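Local coordinates for protein probable dipeptidase (Pseudomonas aeruginosa, PDB 3B40) that probably acts as a metal-dependent dipeptidase of the M19 (membrane dipeptidase) family, hydrolysing dipeptides, at residues A[87-92]-A[141-145]; A[66-71]-A[138-142]; A[80-84]-A[179-183]; A[30-35]-A[97-102]. The protein carries 11 engineered substitutions. One frame throughout, in Å; residues are numbered along the deposited sequence.

Contact 1. Residues A[87-92]-A[141-145]. With CA (calcium ion), chain F.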
loop_
_atom_site.group_PDB
_atom_site.type_symbol
_atom_site.label_atom_id
_atom_site.label_comp_id
_atom_site.label_asym_id
_atom_site.label_seq_id
_atom_site.Cartn_x
_atom_site.Cartn_y
_atom_site.Cartn_z
ATOM N N PHE A 87 19.294 9.618 -10.383
ATOM C CA PHE A 87 17.963 9.467 -9.788
ATOM C C PHE A 87 17.937 8.483 -8.621
ATOM O O PHE A 87 17.115 8.628 -7.711
ATOM C CB PHE A 87 16.965 9.018 -10.861
ATOM C CG PHE A 87 16.335 10.150 -11.615
ATOM C CD1 PHE A 87 14.955 10.253 -11.693
ATOM C CD2 PHE A 87 17.118 11.126 -12.217
ATOM C CE1 PHE A 87 14.359 11.300 -12.385
ATOM C CE2 PHE A 87 16.538 12.175 -12.915
ATOM C CZ PHE A 87 15.154 12.269 -12.996
ATOM N N VAL A 88 18.822 7.482 -8.646
ATOM C CA VAL A 88 18.917 6.523 -7.536
ATOM C C VAL A 88 19.290 7.238 -6.243
ATOM O O VAL A 88 18.713 6.959 -5.191
ATOM C CB VAL A 88 19.906 5.352 -7.812
ATOM C CG1 VAL A 88 19.833 4.306 -6.689
ATOM C CG2 VAL A 88 19.599 4.686 -9.159
ATOM N N ASP A 89 20.243 8.164 -6.315
ATOM C CA ASP A 89 20.664 8.887 -5.122
ATOM C C ASP A 89 19.559 9.812 -4.618
ATOM O O ASP A 89 19.392 9.995 -3.414
ATOM C CB ASP A 89 21.951 9.673 -5.355
ATOM C CG ASP A 89 22.501 10.255 -4.066
ATOM O OD1 ASP A 89 22.883 9.460 -3.156
ATOM O OD2 ASP A 89 22.523 11.507 -3.951
ATOM N N GLU A 90 18.801 10.386 -5.539
ATOM C CA GLU A 90 17.646 11.206 -5.159
ATOM C C GLU A 90 16.604 10.386 -4.404
ATOM O O GLU A 90 16.065 10.830 -3.394
ATOM C CB GLU A 90 16.997 11.836 -6.384
ATOM C CG GLU A 90 16.057 12.980 -6.018
ATOM C CD GLU A 90 16.808 14.158 -5.394
ATOM O OE1 GLU A 90 17.916 14.474 -5.888
ATOM O OE2 GLU A 90 16.304 14.749 -4.404
ATOM N N ALA A 91 16.326 9.187 -4.915
ATOM C CA ALA A 91 15.394 8.260 -4.297
ATOM C C ALA A 91 15.867 7.918 -2.878
ATOM O O ALA A 91 15.047 7.784 -1.974
ATOM C CB ALA A 91 15.224 6.998 -5.172
ATOM N N ARG A 92 17.187 7.838 -2.682
ATOM C CA ARG A 92 17.789 7.638 -1.341
ATOM C C ARG A 92 17.574 8.829 -0.401
ATOM O O ARG A 92 17.318 8.663 0.792
ATOM C CB ARG A 92 19.276 7.353 -1.447
ATOM C CG ARG A 92 19.620 6.007 -2.051
ATOM C CD ARG A 92 21.115 5.666 -1.831
ATOM N NE ARG A 92 21.430 4.445 -2.566
ATOM C CZ ARG A 92 22.233 4.380 -3.627
ATOM N NH1 ARG A 92 22.881 5.469 -4.059
ATOM N NH2 ARG A 92 22.414 3.209 -4.224
ATOM N N TYR A 141 14.276 -0.077 -5.551
ATOM C CA TYR A 141 14.992 0.872 -6.416
ATOM C C TYR A 141 16.090 1.711 -5.705
ATOM O O TYR A 141 17.230 1.734 -6.161
ATOM C CB TYR A 141 14.006 1.752 -7.193
ATOM C CG TYR A 141 14.681 2.839 -8.010
ATOM C CD1 TYR A 141 15.233 2.549 -9.273
ATOM C CD2 TYR A 141 14.772 4.160 -7.529
ATOM C CE1 TYR A 141 15.861 3.537 -10.031
ATOM C CE2 TYR A 141 15.415 5.158 -8.292
ATOM C CZ TYR A 141 15.944 4.833 -9.534
ATOM O OH TYR A 141 16.563 5.802 -10.287
ATOM N N PRO A 142 15.776 2.385 -4.576
ATOM C CA PRO A 142 16.854 3.170 -3.948
ATOM C C PRO A 142 18.080 2.376 -3.462
ATOM O O PRO A 142 19.143 2.973 -3.226
ATOM C CB PRO A 142 16.171 3.791 -2.740
ATOM C CG PRO A 142 14.698 3.730 -3.027
ATOM C CD PRO A 142 14.501 2.510 -3.843
ATOM N N LEU A 143 17.954 1.053 -3.319
ATOM C CA LEU A 143 18.992 0.269 -2.648
ATOM C C LEU A 143 20.135 -0.197 -3.562
ATOM O O LEU A 143 21.145 -0.686 -3.058
ATOM C CB LEU A 143 18.401 -0.943 -1.905
ATOM C CG LEU A 143 17.174 -0.841 -0.987
ATOM C CD1 LEU A 143 16.913 -2.203 -0.322
ATOM C CD2 LEU A 143 17.387 0.257 0.050
ATOM N N GLY A 144 19.984 -0.085 -4.881
ATOM C CA GLY A 144 21.055 -0.524 -5.792
ATOM C C GLY A 144 21.280 -2.025 -5.667
ATOM O O GLY A 144 20.318 -2.767 -5.459
ATOM N N ASP A 145 22.534 -2.472 -5.764
ATOM C CA ASP A 145 22.874 -3.906 -5.674
ATOM C C ASP A 145 23.319 -4.329 -4.281
ATOM O O ASP A 145 23.860 -5.424 -4.104
ATOM C CB ASP A 145 23.999 -4.280 -6.646
ATOM C CG ASP A 145 23.640 -4.044 -8.113
ATOM O OD1 ASP A 145 22.445 -4.157 -8.473
ATOM O OD2 ASP A 145 24.574 -3.748 -8.910
HETATM CA CA CA F . 23.561 11.403 -1.540
HETATM O O HOH W 1 22.471 1.439 -2.249
#
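Y141 lies against the first turn of helix 87-108, its ring meeting V88 and A91. CB carries the ring off the loop and onto the helix, with CG anti to the backbone N (chi1 175°). CD2 and CE2 approach A91, whose CB stands 3.6 Å from Y141 CE2 at the ring edge. Farther out, Y141 CZ lies 3.7 Å from V88 CG2. At the tip, Y141 OH is 3.3 Å from F87 CB and close to V88 N, without a hydrogen bond to it. P142 continues the packing, its CG 3.9 Å from A91 CB, while its carbonyl faces R92. There R92 NE makes a weak, bent bond to P142 O (2.8 Å, 117°), and V88 CG1, from the same helix, lies over one face of the guanidinium, toward its rim. Water 1 links R92 NH2 to L143 O through two weak bonds. D89 turns away from the loop and chelates a calcium ion with both carboxylate oxygens, a site that H93 shares. The contact thus sets the start of helix 87-108 against the loop between strand 131-138 and helix 148-155, with L143 packed on Q149, L150 and W153 of the latter.

Contact 2. Residues A[66-71]-A[138-142]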
loop_
_atom_site.group_PDB
_atom_site.type_symbol
_atom_site.label_atom_id
_atom_site.label_comp_id
_atom_site.label_asym_id
_atom_site.label_seq_id
_atom_site.Cartn_x
_atom_site.Cartn_y
_atom_site.Cartn_z
ATOM N N ALA A 66 5.818 3.990 5.326
ATOM C CA ALA A 66 6.897 3.421 4.553
ATOM C C ALA A 66 8.024 4.421 4.322
ATOM O O ALA A 66 7.780 5.573 3.960
ATOM C CB ALA A 66 6.369 2.917 3.216
ATOM N N ILE A 67 9.244 3.930 4.514
ATOM C CA ILE A 67 10.444 4.516 3.968
ATOM C C ILE A 67 10.403 4.221 2.475
ATOM O O ILE A 67 10.564 3.057 2.048
ATOM C CB ILE A 67 11.712 3.838 4.571
ATOM C CG1 ILE A 67 11.748 3.935 6.117
ATOM C CG2 ILE A 67 12.981 4.360 3.881
ATOM C CD1 ILE A 67 11.571 5.321 6.777
ATOM N N PHE A 68 10.186 5.266 1.690
ATOM C CA PHE A 68 9.927 5.114 0.250
ATOM C C PHE A 68 10.805 6.079 -0.539
ATOM O O PHE A 68 10.990 7.240 -0.134
ATOM C CB PHE A 68 8.447 5.421 -0.032
ATOM C CG PHE A 68 8.069 5.382 -1.496
ATOM C CD1 PHE A 68 7.739 4.182 -2.100
ATOM C CD2 PHE A 68 7.995 6.563 -2.258
ATOM C CE1 PHE A 68 7.381 4.131 -3.459
ATOM C CE2 PHE A 68 7.640 6.518 -3.623
ATOM C CZ PHE A 68 7.335 5.293 -4.211
ATOM N N GLY A 69 11.374 5.584 -1.638
ATOM C CA GLY A 69 11.905 6.444 -2.691
ATOM C C GLY A 69 11.635 5.781 -4.038
ATOM O O GLY A 69 11.438 4.564 -4.106
ATOM N N TRP A 70 11.613 6.582 -5.104
ATOM C CA TRP A 70 11.469 6.071 -6.468
ATOM C C TRP A 70 11.997 7.100 -7.474
ATOM O O TRP A 70 12.397 8.192 -7.054
ATOM C CB TRP A 70 9.995 5.706 -6.727
ATOM C CG TRP A 70 9.147 6.840 -7.123
ATOM C CD1 TRP A 70 9.100 8.082 -6.552
ATOM C CD2 TRP A 70 8.197 6.840 -8.179
ATOM N NE1 TRP A 70 8.161 8.862 -7.194
ATOM C CE2 TRP A 70 7.597 8.120 -8.203
ATOM C CE3 TRP A 70 7.775 5.869 -9.112
ATOM C CZ2 TRP A 70 6.604 8.467 -9.143
ATOM C CZ3 TRP A 70 6.792 6.217 -10.047
ATOM C CH2 TRP A 70 6.209 7.498 -10.039
ATOM N N PRO A 71 12.028 6.759 -8.796
ATOM C CA PRO A 71 12.577 7.676 -9.814
ATOM C C PRO A 71 11.579 8.775 -10.196
ATOM O O PRO A 71 11.082 8.810 -11.332
ATOM C CB PRO A 71 12.869 6.755 -11.024
ATOM C CG PRO A 71 12.536 5.314 -10.552
ATOM C CD PRO A 71 11.572 5.497 -9.406
ATOM N N LEU A 138 9.090 0.471 1.095
ATOM C CA LEU A 138 8.523 -0.033 -0.140
ATOM C C LEU A 138 9.408 0.445 -1.267
ATOM O O LEU A 138 9.749 1.628 -1.320
ATOM C CB LEU A 138 7.054 0.422 -0.316
ATOM C CG LEU A 138 6.232 -0.058 -1.524
ATOM C CD1 LEU A 138 5.919 -1.544 -1.434
ATOM C CD2 LEU A 138 4.909 0.720 -1.602
ATOM N N ASN A 139 9.811 -0.501 -2.118
ATOM C CA ASN A 139 10.585 -0.265 -3.359
ATOM C C ASN A 139 12.095 -0.518 -3.203
ATOM O O ASN A 139 12.789 0.203 -2.464
ATOM C CB ASN A 139 10.360 1.140 -3.892
ATOM C CG ASN A 139 10.731 1.283 -5.363
ATOM O OD1 ASN A 139 10.960 0.296 -6.073
ATOM N ND2 ASN A 139 10.731 2.518 -5.833
ATOM N N ALA A 140 12.608 -1.533 -3.897
ATOM C CA ALA A 140 14.051 -1.837 -3.845
ATOM C C ALA A 140 14.914 -0.881 -4.689
ATOM O O ALA A 140 16.137 -0.889 -4.567
ATOM C CB ALA A 140 14.296 -3.279 -4.279
ATOM N N TYR A 141 14.276 -0.077 -5.551
ATOM C CA TYR A 141 14.992 0.872 -6.416
ATOM C C TYR A 141 16.090 1.711 -5.705
ATOM O O TYR A 141 17.230 1.734 -6.161
ATOM C CB TYR A 141 14.006 1.752 -7.193
ATOM C CG TYR A 141 14.681 2.839 -8.010
ATOM C CD1 TYR A 141 15.233 2.549 -9.273
ATOM C CD2 TYR A 141 14.772 4.160 -7.529
ATOM C CE1 TYR A 141 15.861 3.537 -10.031
ATOM C CE2 TYR A 141 15.415 5.158 -8.292
ATOM C CZ TYR A 141 15.944 4.833 -9.534
ATOM O OH TYR A 141 16.563 5.802 -10.287
ATOM N N PRO A 142 15.776 2.385 -4.576
ATOM C CA PRO A 142 16.854 3.170 -3.948
ATOM C C PRO A 142 18.080 2.376 -3.462
ATOM O O PRO A 142 19.143 2.973 -3.226
ATOM C CB PRO A 142 16.171 3.791 -2.740
ATOM C CG PRO A 142 14.698 3.730 -3.027
ATOM C CD PRO A 142 14.501 2.510 -3.843
HETATM O O HOH W 2 12.240 2.429 -0.611
#
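G69 and N139 meet where the neighbouring parallel strands 62-68 and 131-138 run out into loops, in the TIM-barrel-like fold to which the M19 family belongs. N139 ND2 donates to G69 O over 2.8 Å (141°), arriving in the carbonyl plane on a lone pair, although the oxygen is tilted from the amide plane of N139. The same amide nitrogen lies against W70 CB, and P142 CG also packs on the G69 carbonyl. Earlier in both segments, L138 N donates to I67 O at 3.1 Å. F68, with CG anti to its backbone N (chi1 176°), brings CD1 of its ring to 3.3 Å from L138 O, obliquely, and CD1 also touches L138 CB. Farther along the loops comes a CH-pi contact: P71 CG stands 3.6 Å from the centroid of the Y141 ring, only 13° off its normal and therefore almost directly over the centre of one face. Water 2 lies between the two diverging segments, close to L138 O and N139 O and in a weak bond from G69 N.

Further bonds surround these groups. N139 OD1 receives a weak bond from Y141 N, within 138-142, and another from N169 ND2, so both ends of the amide are engaged and its flip is probably settled. Y165 meets the rings of F68 and W70 edge-to-face. The W70 backbone is held as well, Q94 OE1 accepting from W70 N, and at the far end of the indole W70 NE1 is hydrogen-bonded to E72 OE1.

Contact 3. Residues A[80-84]-A[179-183]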
loop_
_atom_site.group_PDB
_atom_site.type_symbol
_atom_site.label_atom_id
_atom_site.label_comp_id
_atom_site.label_asym_id
_atom_site.label_seq_id
_atom_site.Cartn_x
_atom_site.Cartn_y
_atom_site.Cartn_z
ATOM N N PRO A 80 7.981 16.550 -17.022
ATOM C CA PRO A 80 8.563 15.350 -16.425
ATOM C C PRO A 80 9.972 15.079 -16.931
ATOM O O PRO A 80 10.294 15.372 -18.078
ATOM C CB PRO A 80 7.612 14.235 -16.852
ATOM C CG PRO A 80 6.914 14.763 -18.057
ATOM C CD PRO A 80 6.792 16.248 -17.832
ATOM N N HIS A 81 10.807 14.525 -16.066
ATOM C CA HIS A 81 12.184 14.240 -16.425
ATOM C C HIS A 81 12.358 12.738 -16.415
ATOM O O HIS A 81 11.938 12.064 -15.462
ATOM C CB HIS A 81 13.136 14.937 -15.445
ATOM C CG HIS A 81 12.833 16.393 -15.262
ATOM N ND1 HIS A 81 13.389 17.373 -16.056
ATOM C CD2 HIS A 81 11.993 17.031 -14.409
ATOM C CE1 HIS A 81 12.921 18.554 -15.688
ATOM N NE2 HIS A 81 12.070 18.374 -14.691
ATOM N N LYS A 82 12.932 12.209 -17.492
ATOM C CA LYS A 82 13.250 10.797 -17.527
ATOM C C LYS A 82 14.363 10.506 -16.529
ATOM O O LYS A 82 15.225 11.361 -16.290
ATOM C CB LYS A 82 13.615 10.316 -18.940
ATOM C CG LYS A 82 12.403 9.848 -19.696
ATOM C CD LYS A 82 12.701 9.330 -21.094
ATOM C CE LYS A 82 11.421 9.358 -21.899
ATOM N NZ LYS A 82 11.245 8.184 -22.783
ATOM N N PRO A 83 14.307 9.321 -15.897
ATOM C CA PRO A 83 15.343 8.871 -14.973
ATOM C C PRO A 83 16.719 8.757 -15.606
ATOM O O PRO A 83 16.864 8.186 -16.698
ATOM C CB PRO A 83 14.868 7.478 -14.562
ATOM C CG PRO A 83 13.416 7.512 -14.772
ATOM C CD PRO A 83 13.207 8.341 -15.992
ATOM N N THR A 84 17.703 9.305 -14.896
ATOM C CA THR A 84 19.126 9.188 -15.211
ATOM C C THR A 84 19.741 8.387 -14.061
ATOM O O THR A 84 19.042 8.087 -13.090
ATOM C CB THR A 84 19.786 10.581 -15.270
ATOM O OG1 THR A 84 19.727 11.191 -13.973
ATOM C CG2 THR A 84 19.084 11.477 -16.283
ATOM N N PRO A 179 6.371 2.606 -19.196
ATOM C CA PRO A 179 7.018 2.887 -20.474
ATOM C C PRO A 179 7.879 4.157 -20.429
ATOM O O PRO A 179 8.855 4.256 -21.157
ATOM C CB PRO A 179 5.850 3.039 -21.436
ATOM C CG PRO A 179 4.704 3.447 -20.605
ATOM C CD PRO A 179 4.905 2.742 -19.276
ATOM N N PHE A 180 7.542 5.093 -19.547
ATOM C CA PHE A 180 8.421 6.245 -19.264
ATOM C C PHE A 180 9.828 5.871 -18.731
ATOM O O PHE A 180 10.793 6.630 -18.929
ATOM C CB PHE A 180 7.717 7.197 -18.292
ATOM C CG PHE A 180 8.352 8.561 -18.213
ATOM C CD1 PHE A 180 8.293 9.438 -19.301
ATOM C CD2 PHE A 180 8.972 8.979 -17.043
ATOM C CE1 PHE A 180 8.886 10.733 -19.241
ATOM C CE2 PHE A 180 9.570 10.265 -16.966
ATOM C CZ PHE A 180 9.514 11.140 -18.061
ATOM N N PHE A 181 9.947 4.721 -18.055
ATOM C CA PHE A 181 11.250 4.200 -17.563
ATOM C C PHE A 181 11.902 3.223 -18.569
ATOM O O PHE A 181 12.897 2.556 -18.260
ATOM C CB PHE A 181 11.052 3.448 -16.237
ATOM C CG PHE A 181 10.573 4.312 -15.084
ATOM C CD1 PHE A 181 10.650 5.708 -15.149
ATOM C CD2 PHE A 181 10.098 3.708 -13.901
ATOM C CE1 PHE A 181 10.206 6.496 -14.059
ATOM C CE2 PHE A 181 9.659 4.473 -12.818
ATOM C CZ PHE A 181 9.713 5.876 -12.896
ATOM N N ASN A 182 11.282 3.111 -19.737
ATOM C CA ASN A 182 11.634 2.148 -20.802
ATOM C C ASN A 182 11.492 0.692 -20.316
ATOM O O ASN A 182 12.217 -0.192 -20.744
ATOM C CB ASN A 182 13.033 2.458 -21.396
ATOM C CG ASN A 182 13.324 1.662 -22.668
ATOM O OD1 ASN A 182 12.423 1.425 -23.469
ATOM N ND2 ASN A 182 14.585 1.229 -22.843
ATOM N N ASP A 183 10.534 0.446 -19.425
ATOM C CA ASP A 183 10.338 -0.896 -18.832
ATOM C C ASP A 183 9.800 -1.892 -19.856
ATOM O O ASP A 183 8.987 -1.524 -20.719
ATOM C CB ASP A 183 9.338 -0.833 -17.668
ATOM C CG ASP A 183 9.938 -0.285 -16.388
ATOM O OD1 ASP A 183 11.162 -0.045 -16.327
ATOM O OD2 ASP A 183 9.180 -0.127 -15.402
#
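P80 sets its CB against the outer end of the F180 ring, 3.8 Å from F180 CZ. At H81 the backbone makes the contact: H81 O lies near the plane of the same ring, 3.3 Å from F180 CE2. K82 then crosses the ring obliquely. Its CG sits over one face, offset toward the rim, in a CH-pi contact 3.8 Å from the F180 ring centroid and 22° off the normal. Farther along the lysine, CE passes F180 CE1 at 3.9 Å, so the aliphatic part of the chain does the packing. F180 reaches these partners because its CG is anti to the backbone N (chi1 -165°), sending the ring across to 80-82. P83 ends the interface. Its CD approaches F180 CE2, and its CG presses on F181 CD1 at 3.3 Å, the two side chains crossing at about a right angle.

No hydrogen bond joins the segments. Polar links run to other parts: K82 N donates to E313 OE2, and H81 pairs through its backbone with M73. F316 stacks on F180, and P71 touches F181. This is apolar proline-aromatic and CH-pi packing between two long loops of a TIM-barrel-like fold, one following strand 62-68 and the other strand 160-162, at the protein surface.

Contact 4. Residues A[30-35]-A[97-102]. Engineered in segment 30-35: V31 (natural residue Ile), L33 (natural residue Pro).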
loop_
_atom_site.group_PDB
_atom_site.type_symbol
_atom_site.label_atom_id
_atom_site.label_comp_id
_atom_site.label_asym_id
_atom_site.label_seq_id
_atom_site.Cartn_x
_atom_site.Cartn_y
_atom_site.Cartn_z
ATOM N N THR A 30 1.028 6.726 3.223
ATOM C CA THR A 30 2.234 7.345 2.715
ATOM C C THR A 30 2.594 8.505 3.601
ATOM O O THR A 30 1.708 9.225 4.094
ATOM C CB THR A 30 2.038 7.820 1.253
ATOM O OG1 THR A 30 1.968 6.678 0.424
ATOM C CG2 THR A 30 3.181 8.726 0.765
ATOM N N VAL A 31 3.894 8.676 3.814
ATOM C CA VAL A 31 4.446 9.875 4.485
ATOM C C VAL A 31 4.781 10.937 3.408
ATOM O O VAL A 31 5.675 10.710 2.571
ATOM C CB VAL A 31 5.752 9.520 5.276
ATOM C CG1 VAL A 31 6.281 10.741 6.084
ATOM C CG2 VAL A 31 5.562 8.296 6.167
ATOM N N PRO A 32 4.067 12.098 3.424
ATOM C CA PRO A 32 4.352 13.242 2.539
ATOM C C PRO A 32 5.716 13.809 2.900
ATOM O O PRO A 32 6.056 13.905 4.091
ATOM C CB PRO A 32 3.242 14.257 2.904
ATOM C CG PRO A 32 2.154 13.414 3.556
ATOM C CD PRO A 32 2.946 12.393 4.333
ATOM N N LEU A 33 6.506 14.172 1.900
ATOM C CA LEU A 33 7.857 14.659 2.185
ATOM C C LEU A 33 7.909 15.936 3.064
ATOM O O LEU A 33 8.926 16.241 3.667
ATOM C CB LEU A 33 8.627 14.869 0.874
ATOM C CG LEU A 33 8.980 13.533 0.221
ATOM C CD1 LEU A 33 9.242 13.686 -1.293
ATOM C CD2 LEU A 33 10.176 12.926 0.954
ATOM N N ASP A 34 6.814 16.675 3.119
ATOM C CA ASP A 34 6.760 17.894 3.938
ATOM C C ASP A 34 5.958 17.695 5.229
ATOM O O ASP A 34 5.536 18.652 5.864
ATOM C CB ASP A 34 6.198 19.064 3.104
ATOM C CG ASP A 34 4.728 18.868 2.734
ATOM O OD1 ASP A 34 4.188 17.766 2.996
ATOM O OD2 ASP A 34 4.113 19.816 2.174
ATOM N N PHE A 35 5.728 16.441 5.602
ATOM C CA PHE A 35 4.917 16.130 6.764
ATOM C C PHE A 35 5.685 16.613 7.993
ATOM O O PHE A 35 6.882 16.370 8.108
ATOM C CB PHE A 35 4.704 14.612 6.834
ATOM C CG PHE A 35 3.660 14.176 7.820
ATOM C CD1 PHE A 35 2.413 14.797 7.869
ATOM C CD2 PHE A 35 3.907 13.088 8.647
ATOM C CE1 PHE A 35 1.445 14.365 8.768
ATOM C CE2 PHE A 35 2.948 12.642 9.536
ATOM C CZ PHE A 35 1.707 13.287 9.598
ATOM N N ILE A 97 14.700 11.432 4.179
ATOM C CA ILE A 97 13.715 12.406 4.612
ATOM C C ILE A 97 12.599 11.726 5.390
ATOM O O ILE A 97 12.255 12.165 6.495
ATOM C CB ILE A 97 13.174 13.242 3.414
ATOM C CG1 ILE A 97 14.311 14.151 2.888
ATOM C CG2 ILE A 97 11.921 14.078 3.831
ATOM C CD1 ILE A 97 13.979 14.921 1.674
ATOM N N ARG A 98 12.056 10.640 4.836
ATOM C CA ARG A 98 10.938 9.933 5.486
ATOM C C ARG A 98 11.334 9.340 6.840
ATOM O O ARG A 98 10.570 9.423 7.821
ATOM C CB ARG A 98 10.295 8.932 4.525
ATOM C CG ARG A 98 9.423 9.658 3.497
ATOM C CD ARG A 98 8.890 8.759 2.416
ATOM N NE ARG A 98 7.776 9.402 1.735
ATOM C CZ ARG A 98 7.780 9.750 0.449
ATOM N NH1 ARG A 98 6.716 10.350 -0.065
ATOM N NH2 ARG A 98 8.852 9.509 -0.319
ATOM N N TYR A 99 12.560 8.819 6.915
ATOM C CA TYR A 99 13.123 8.347 8.187
ATOM C C TYR A 99 13.237 9.457 9.239
ATOM O O TYR A 99 12.933 9.252 10.411
ATOM C CB TYR A 99 14.508 7.710 7.960
ATOM C CG TYR A 99 15.085 7.106 9.220
ATOM C CD1 TYR A 99 14.645 5.866 9.678
ATOM C CD2 TYR A 99 16.062 7.772 9.957
ATOM C CE1 TYR A 99 15.171 5.298 10.836
ATOM C CE2 TYR A 99 16.587 7.209 11.138
ATOM C CZ TYR A 99 16.127 5.982 11.558
ATOM O OH TYR A 99 16.626 5.409 12.698
ATOM N N LYS A 100 13.698 10.629 8.826
ATOM C CA LYS A 100 13.829 11.744 9.761
ATOM C C LYS A 100 12.464 12.238 10.243
ATOM O O LYS A 100 12.321 12.637 11.399
ATOM C CB LYS A 100 14.607 12.894 9.136
ATOM C CG LYS A 100 16.125 12.758 9.256
ATOM C CD LYS A 100 16.818 13.850 8.429
ATOM C CE LYS A 100 16.547 15.272 8.986
ATOM N NZ LYS A 100 17.694 15.845 9.755
ATOM N N ILE A 101 11.465 12.207 9.360
ATOM C CA ILE A 101 10.082 12.553 9.752
ATOM C C ILE A 101 9.546 11.645 10.881
ATOM O O ILE A 101 8.985 12.127 11.901
ATOM C CB ILE A 101 9.119 12.543 8.527
ATOM C CG1 ILE A 101 9.454 13.698 7.572
ATOM C CG2 ILE A 101 7.604 12.610 8.978
ATOM C CD1 ILE A 101 8.592 13.703 6.270
ATOM N N LEU A 102 9.739 10.342 10.706
ATOM C CA LEU A 102 9.204 9.322 11.613
ATOM C C LEU A 102 9.871 9.336 12.974
ATOM O O LEU A 102 9.205 9.354 14.002
ATOM C CB LEU A 102 9.302 7.919 10.988
ATOM C CG LEU A 102 8.447 7.678 9.727
ATOM C CD1 LEU A 102 8.716 6.307 9.138
ATOM C CD2 LEU A 102 6.955 7.817 10.088
#
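R98 leaves helix 87-108 with CG anti to its carbonyl carbon (chi1 -76°) and stays extended from CG to NE, which carries the guanidinium to the carbonyl of V31. I101 takes a similar first torsion (chi1 -68°), directing CD1 into the loop's beta turn. The contact lays this outer helix of the TIM-barrel-like fold against the loop after strand 25-29. R98 grips V31 O side-on with two nitrogens: NE donates at 2.6 Å (146°) and NH1 at 2.9 Å to that single oxygen, which lies close to the guanidinium plane. The third nitrogen, NH2, bonds to F68 O, so the buried arginine ties loop, strand and helix together, which probably restrains the rotation of the guanidinium. L33, an engineered residue, covers one face of the guanidinium with its CG and CD2, and L33 CD2 also reaches I97 CG2 at 3.6 Å.

P32 to F35 form a type I turn, closed by F35 N to P32 O. Here I101 CD1 lies among backbone oxygens, near those of P32, L33 and F35. V31, likewise engineered, and I101 meet tip to tip, V31 CG1 being 3.7 Å from I101 CG2; V31 CG2 makes a looser contact with L102. V31 and L102 both also pack on L65 of strand 62-68. The same I101 CG2 methyl also meets the edge of the F35 ring, 3.7 Å from F35 CD2.

Contact 2 is the buried one, contacts 1 and 4 are partly buried, and contact 3 lies at the surface. Helix 87-108 serves both contact 1, near its start, and contact 4, further along; the two do not touch, their nearest atoms lying about 5 Å apart. Contact 2 touches all the others: it shares Y141 and P142 with contact 1, meets contact 4 through F68-R98, and reaches contact 3 where P71 packs on P83 and F181. F87 of contact 1 also packs on K82 and H81 of contact 3. Firm hydrogen bonds to backbone carbonyls mark contacts 2 and 4, contact 1 has weak and water-mediated ones, and contact 3 has none between its segments.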